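Local coordinates for protein gamma-hexachlorocyclohexane dehydrochlorinase (Novosphingobium barchaimii LL02, PDB 5KVB) that probably catalyses two successive dehydrochlorinations of the pollutant gamma-hexachlorocyclohexane (lindane), leading to a tetrachlorocyclohexadiene, at residues Ser41-Trp44 and Asp45-Trp49; Leu64-Asn68 and Asn69-Pro73; Thr144-Gly148 and Ile149-Pro153. One frame throughout, in Å; residues are numbered along the deposited sequence.

Contact 1 of 3, residues Ser41-Trp44 and Asp45-Trp49; sequences SIWW and DDAEW
Trp44 and Ala47 close a type I beta turn between the short strand 43-44 and strand 47-51, and the chain rounds its corner at Asp45 and Asp46. Ala47 N donates to Trp44 O at 3.0 Å with an N-H...O angle of 162°. A water 2.8 Å from both Trp43 O and Asp45 OD1 bridges them.

Beneath the turn, Trp43 turns its indole inward. The CE3 edge of that ring meets Ala47 CB near the ring plane, 3.9 Å away. Farther out, the six-membered rings of Trp43 and Trp49 lie nearly parallel, 15° apart, yet slid so far (centroids 5.4 Å apart) that they barely overlap; Trp43 CZ2 comes within 3.7 Å of Trp49 CE3. Trp49 reaches this place with CG anti to its own N (chi1 -179°), which carries the indole across to Trp43, whose CH2 lies over one face of the Trp49 ring, toward its rim. Helix 59-71 packs on both indoles through Ala63.

On the outer side, Trp44 CB lies 3.5 Å from Asp46 OD1. Arg127 joins this pair from strand 113-127, with a salt bridge to Asp46 and a cation-pi contact on Trp44. The chemistry therefore divides at the corner: apolar rings fill the interior, while the carboxylates stay on the polar outside, where Arg127 probably offsets the charge of Asp46.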
# COMPACT_ATOMS: atom_id res chain seq x y z
N SER A 41 -11.80 17.45 8.15
CA SER A 41 -10.88 18.45 7.63
C SER A 41 -10.64 18.38 6.11
O SER A 41 -10.15 19.35 5.53
CB SER A 41 -9.51 18.33 8.33
OG SER A 41 -8.87 17.11 8.00
N ILE A 42 -10.97 17.25 5.50
CA ILE A 42 -10.54 16.97 4.12
C ILE A 42 -11.57 17.30 3.03
O ILE A 42 -11.28 17.10 1.85
CB ILE A 42 -10.16 15.47 3.97
CG1 ILE A 42 -11.40 14.59 4.11
CG2 ILE A 42 -9.09 15.07 4.99
CD1 ILE A 42 -11.12 13.07 4.16
N TRP A 43 -12.74 17.82 3.42
CA TRP A 43 -13.87 18.03 2.48
C TRP A 43 -14.23 19.49 2.26
O TRP A 43 -14.40 20.24 3.23
CB TRP A 43 -15.14 17.34 2.99
CG TRP A 43 -15.00 15.91 3.41
CD1 TRP A 43 -14.75 15.45 4.67
CD2 TRP A 43 -15.10 14.75 2.57
NE1 TRP A 43 -14.69 14.08 4.67
CE2 TRP A 43 -14.89 13.62 3.39
CE3 TRP A 43 -15.34 14.56 1.21
CZ2 TRP A 43 -14.92 12.31 2.89
CZ3 TRP A 43 -15.37 13.26 0.71
CH2 TRP A 43 -15.17 12.16 1.55
N TRP A 44 -14.43 19.89 1.01
CA TRP A 44 -15.12 21.16 0.76
C TRP A 44 -16.57 21.04 1.25
O TRP A 44 -17.11 19.94 1.34
CB TRP A 44 -15.11 21.52 -0.73
CG TRP A 44 -13.75 21.85 -1.27
CD1 TRP A 44 -13.10 21.24 -2.30
CD2 TRP A 44 -12.87 22.88 -0.79
NE1 TRP A 44 -11.87 21.83 -2.50
CE2 TRP A 44 -11.70 22.84 -1.58
CE3 TRP A 44 -12.96 23.83 0.24
CZ2 TRP A 44 -10.63 23.70 -1.38
CZ3 TRP A 44 -11.89 24.69 0.44
CH2 TRP A 44 -10.74 24.62 -0.36
N ASP A 45 -17.19 22.17 1.58
CA ASP A 45 -18.55 22.11 2.12
C ASP A 45 -19.57 21.59 1.12
O ASP A 45 -20.64 21.08 1.53
CB ASP A 45 -18.98 23.49 2.64
CG ASP A 45 -18.29 23.86 3.94
OD1 ASP A 45 -17.76 22.97 4.63
OD2 ASP A 45 -18.30 25.06 4.29
N ASP A 46 -19.26 21.67 -0.18
CA ASP A 46 -20.13 21.10 -1.20
C ASP A 46 -19.62 19.78 -1.79
O ASP A 46 -20.11 19.31 -2.81
CB ASP A 46 -20.37 22.13 -2.33
CG ASP A 46 -19.08 22.62 -2.98
OD1 ASP A 46 -18.00 22.52 -2.35
OD2 ASP A 46 -19.15 23.10 -4.13
N ALA A 47 -18.64 19.17 -1.13
CA ALA A 47 -18.14 17.87 -1.58
C ALA A 47 -19.21 16.79 -1.42
O ALA A 47 -20.00 16.83 -0.47
CB ALA A 47 -16.88 17.47 -0.81
N GLU A 48 -19.23 15.83 -2.34
CA GLU A 48 -20.20 14.74 -2.30
C GLU A 48 -19.54 13.37 -2.16
O GLU A 48 -18.70 12.99 -2.97
CB GLU A 48 -21.08 14.77 -3.56
CG GLU A 48 -22.02 15.97 -3.60
CD GLU A 48 -22.99 15.92 -4.77
OE1 GLU A 48 -22.68 15.26 -5.79
OE2 GLU A 48 -24.07 16.55 -4.68
N TRP A 49 -19.93 12.65 -1.12
CA TRP A 49 -19.47 11.29 -0.89
C TRP A 49 -20.64 10.35 -1.14
O TRP A 49 -21.63 10.39 -0.41
CB TRP A 49 -18.92 11.16 0.54
CG TRP A 49 -18.38 9.79 0.95
CD1 TRP A 49 -18.20 8.68 0.17
CD2 TRP A 49 -17.93 9.42 2.27
NE1 TRP A 49 -17.68 7.65 0.92
CE2 TRP A 49 -17.52 8.08 2.21
CE3 TRP A 49 -17.86 10.10 3.49
CZ2 TRP A 49 -17.02 7.40 3.33
CZ3 TRP A 49 -17.37 9.43 4.60
CH2 TRP A 49 -16.96 8.09 4.51
O HOH W 1 -15.03 22.65 4.43

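Contact 2 of 3, residues Leu64-Asn68 and Asn69-Pro73; sequences LDLVN and NVVWP
The C-terminal end of helix 59-71 brings Val67 under Trp72, where the helix widens into a pi-type turn. Leu66 O accepts two backbone bonds, from Val70 N and from Val71 N. The i to i+5 spacing then repeats, with Trp72 N donating to Val67 O at 2.8 Å and 156°.

That wider turn sets the Trp72 ring face-on against Val67: CB sits 3.6 Å from CE2 of Trp72, and CG2 makes a CH-pi contact 3.7 Å from the centroid of the six-membered ring, only 12° off its normal. Val67 CG2 occupies the slot between its own N and carbonyl carbon, which points the methyl at the indole. Asn68 OD1 meets the ring edge, 3.5 Å from Trp72 CZ3, with amide and ring planes 81° apart; Asn68 ND2 bonds to Leu64 O and to Glu36 OE2. In this SnoaL-like, NTF2-type fold, Trp72 also bonds through NE1 to Val31 O and has Arg34 in cation-pi contact. A leucine in place of Trp72 would probably leave Val31 O without this donor and Val67 without its flat partner. Toward strands 47-51 and 55-58, Leu66 CD1 packs 3.9 Å from Val70 CB.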
# COMPACT_ATOMS: atom_id res chain seq x y z
N LEU A 64 -19.54 12.91 8.41
CA LEU A 64 -19.69 12.44 9.79
C LEU A 64 -21.05 11.80 10.04
O LEU A 64 -21.17 10.85 10.81
CB LEU A 64 -19.45 13.60 10.77
CG LEU A 64 -18.00 14.10 10.80
CD1 LEU A 64 -17.82 15.18 11.85
CD2 LEU A 64 -17.03 12.95 11.04
N ASP A 65 -22.09 12.29 9.36
CA ASP A 65 -23.41 11.67 9.45
C ASP A 65 -23.38 10.24 8.92
O ASP A 65 -23.92 9.32 9.54
CB ASP A 65 -24.43 12.50 8.67
CG ASP A 65 -25.85 12.05 8.91
OD1 ASP A 65 -26.21 11.79 10.09
OD2 ASP A 65 -26.62 11.96 7.93
N LEU A 66 -22.75 10.05 7.77
CA LEU A 66 -22.64 8.73 7.16
C LEU A 66 -21.92 7.74 8.07
O LEU A 66 -22.39 6.62 8.25
CB LEU A 66 -21.90 8.83 5.81
CG LEU A 66 -21.55 7.50 5.14
CD1 LEU A 66 -22.82 6.70 4.81
CD2 LEU A 66 -20.71 7.74 3.89
N VAL A 67 -20.78 8.13 8.62
CA VAL A 67 -20.04 7.16 9.42
C VAL A 67 -20.69 6.95 10.80
O VAL A 67 -20.79 5.81 11.25
CB VAL A 67 -18.54 7.54 9.56
CG1 VAL A 67 -17.86 7.43 8.21
CG2 VAL A 67 -18.37 8.93 10.13
N ASN A 68 -21.18 8.00 11.45
CA ASN A 68 -21.79 7.81 12.77
C ASN A 68 -23.12 7.05 12.76
O ASN A 68 -23.44 6.35 13.73
CB ASN A 68 -22.01 9.16 13.46
CG ASN A 68 -20.78 9.65 14.19
OD1 ASN A 68 -20.41 9.11 15.23
ND2 ASN A 68 -20.15 10.68 13.66
N ASN A 69 -23.90 7.20 11.69
CA ASN A 69 -25.27 6.66 11.67
C ASN A 69 -25.46 5.41 10.81
O ASN A 69 -26.32 4.59 11.10
CB ASN A 69 -26.24 7.75 11.21
CG ASN A 69 -26.28 8.94 12.15
OD1 ASN A 69 -26.42 8.78 13.36
ND2 ASN A 69 -26.15 10.14 11.60
N VAL A 70 -24.66 5.27 9.75
CA VAL A 70 -24.80 4.13 8.86
C VAL A 70 -23.64 3.15 9.01
O VAL A 70 -23.86 1.96 9.21
CB VAL A 70 -24.90 4.57 7.38
CG1 VAL A 70 -25.09 3.36 6.48
CG2 VAL A 70 -26.04 5.56 7.19
N VAL A 71 -22.40 3.63 8.93
CA VAL A 71 -21.27 2.71 8.85
C VAL A 71 -20.80 2.19 10.21
O VAL A 71 -20.83 0.98 10.44
CB VAL A 71 -20.07 3.35 8.13
CG1 VAL A 71 -18.91 2.38 8.05
CG2 VAL A 71 -20.49 3.78 6.73
N TRP A 72 -20.36 3.08 11.10
CA TRP A 72 -19.77 2.64 12.37
C TRP A 72 -20.70 1.75 13.22
O TRP A 72 -20.23 0.78 13.80
CB TRP A 72 -19.29 3.85 13.20
CG TRP A 72 -18.06 4.57 12.61
CD1 TRP A 72 -17.19 4.07 11.69
CD2 TRP A 72 -17.59 5.90 12.92
NE1 TRP A 72 -16.21 4.99 11.40
CE2 TRP A 72 -16.44 6.12 12.14
CE3 TRP A 72 -18.04 6.91 13.77
CZ2 TRP A 72 -15.72 7.32 12.19
CZ3 TRP A 72 -17.32 8.11 13.82
CH2 TRP A 72 -16.18 8.30 13.03
N PRO A 73 -22.02 2.04 13.27
CA PRO A 73 -22.84 1.11 14.07
C PRO A 73 -22.89 -0.31 13.52
O PRO A 73 -23.22 -1.24 14.28
CB PRO A 73 -24.24 1.74 14.02
CG PRO A 73 -24.01 3.17 13.73
CD PRO A 73 -22.79 3.22 12.84

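Contact 3 of 3, residues Thr144-Gly148 and Ile149-Pro153; sequences TPLAG and IHFVP
Leu146 opens a type II beta turn that closes on Ile149. Before it come Thr144 and Pro145 of strand 130-145, and the backbone of Leu146 pairs with Ser113 on strand 113-127. Leu146 O then accepts from Ile149 N at 3.1 Å, with an N-H...O angle of 156°. Under this bond the two side chains start close together, Leu146 CB lying 4.1 Å from Ile149 CB.

The Leu146 side chain swings toward the later residues, CG anti to its carbonyl carbon (chi1 -57°), and CD1 comes within 3.5 Å of Phe151 CZ, obliquely to the ring. Leu146 also packs on Ile149 of the third subunit. Ala147 occupies the outer corner of the turn. Gly148 follows with a positive phi of 84°, which suits the third position of a type II turn, and a water links its O to His150 N.

This turn leads the C-terminal tail out of the NTF2-type sheet and into the trimer interface. Ile149 packs on Ile149 of both neighbouring subunits, and Phe151 lays its ring nearly parallel to that of Tyr142 of the second subunit. The backbone N of Phe151 is held by Ser113 OG.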
# COMPACT_ATOMS: atom_id res chain seq x y z
N THR A 144 -16.83 -10.40 1.12
CA THR A 144 -16.65 -11.83 1.32
C THR A 144 -16.63 -12.21 2.79
O THR A 144 -15.67 -11.92 3.49
CB THR A 144 -15.36 -12.32 0.64
OG1 THR A 144 -15.37 -11.94 -0.74
CG2 THR A 144 -15.23 -13.83 0.73
N PRO A 145 -17.71 -12.84 3.27
CA PRO A 145 -17.67 -13.39 4.63
C PRO A 145 -16.61 -14.48 4.73
O PRO A 145 -16.43 -15.26 3.79
CB PRO A 145 -19.08 -13.94 4.84
CG PRO A 145 -19.61 -14.17 3.47
CD PRO A 145 -19.00 -13.11 2.60
N LEU A 146 -15.89 -14.52 5.84
CA LEU A 146 -14.78 -15.46 5.99
C LEU A 146 -15.14 -16.57 6.98
O LEU A 146 -14.91 -16.43 8.18
CB LEU A 146 -13.52 -14.74 6.45
CG LEU A 146 -13.03 -13.59 5.56
CD1 LEU A 146 -11.92 -12.82 6.27
CD2 LEU A 146 -12.54 -14.11 4.20
N ALA A 147 -15.70 -17.66 6.47
CA ALA A 147 -16.15 -18.76 7.32
C ALA A 147 -15.01 -19.33 8.15
O ALA A 147 -13.97 -19.71 7.63
CB ALA A 147 -16.78 -19.86 6.47
N GLY A 148 -15.24 -19.41 9.46
CA GLY A 148 -14.28 -20.03 10.36
C GLY A 148 -13.15 -19.13 10.80
O GLY A 148 -12.27 -19.55 11.55
N ILE A 149 -13.18 -17.88 10.35
CA ILE A 149 -12.14 -16.91 10.69
C ILE A 149 -12.74 -15.70 11.38
O ILE A 149 -13.69 -15.10 10.88
CB ILE A 149 -11.36 -16.45 9.43
CG1 ILE A 149 -10.58 -17.62 8.84
CG2 ILE A 149 -10.43 -15.28 9.76
CD1 ILE A 149 -9.98 -17.33 7.49
N HIS A 150 -12.18 -15.35 12.54
CA HIS A 150 -12.60 -14.16 13.26
C HIS A 150 -11.38 -13.34 13.66
O HIS A 150 -10.48 -13.84 14.35
CB HIS A 150 -13.43 -14.53 14.49
CG HIS A 150 -14.74 -15.15 14.16
ND1 HIS A 150 -15.87 -14.41 13.86
CD2 HIS A 150 -15.12 -16.45 14.07
CE1 HIS A 150 -16.87 -15.22 13.60
NE2 HIS A 150 -16.44 -16.47 13.72
N PHE A 151 -11.34 -12.09 13.22
CA PHE A 151 -10.21 -11.22 13.53
C PHE A 151 -10.26 -10.83 15.00
O PHE A 151 -11.21 -10.18 15.45
CB PHE A 151 -10.20 -9.97 12.64
CG PHE A 151 -10.11 -10.27 11.17
CD1 PHE A 151 -9.05 -11.02 10.66
CD2 PHE A 151 -11.08 -9.81 10.29
CE1 PHE A 151 -8.97 -11.30 9.31
CE2 PHE A 151 -11.00 -10.08 8.94
CZ PHE A 151 -9.95 -10.83 8.44
N VAL A 152 -9.24 -11.23 15.74
CA VAL A 152 -9.17 -10.99 17.18
C VAL A 152 -7.83 -10.35 17.59
O VAL A 152 -6.82 -10.54 16.91
CB VAL A 152 -9.35 -12.32 17.96
CG1 VAL A 152 -10.77 -12.84 17.80
CG2 VAL A 152 -8.35 -13.36 17.48
N PRO A 153 -7.82 -9.61 18.70
CA PRO A 153 -6.57 -9.03 19.23
C PRO A 153 -5.66 -10.09 19.85
O PRO A 153 -6.12 -11.21 20.09
CB PRO A 153 -7.08 -8.04 20.29
CG PRO A 153 -8.37 -8.62 20.74
CD PRO A 153 -8.99 -9.24 19.52
O HOH W 2 -11.31 -17.80 13.94

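Overall arrangement
Contacts 1 and 2 touch, whereas contact 3 stands apart, its centre about 34 Å from that of contact 1 and about 23 Å from that of contact 2. Trp49 of contact 1 packs on Leu66 and Val67 of contact 2, so strand 47-51 and helix 59-71 share one apolar layer. Both set buried aromatics against more exposed polar groups and touch no other subunit; contact 3 lies farther out, partly exposed, at the trimer interface. It reaches the same sheet as contact 1, through strand 130-145, the neighbour of strand 47-51, but on the other side of the chain's centre. One backbone bond closes the beta turn in each of contacts 1 and 3, while contact 2 has several helical ones.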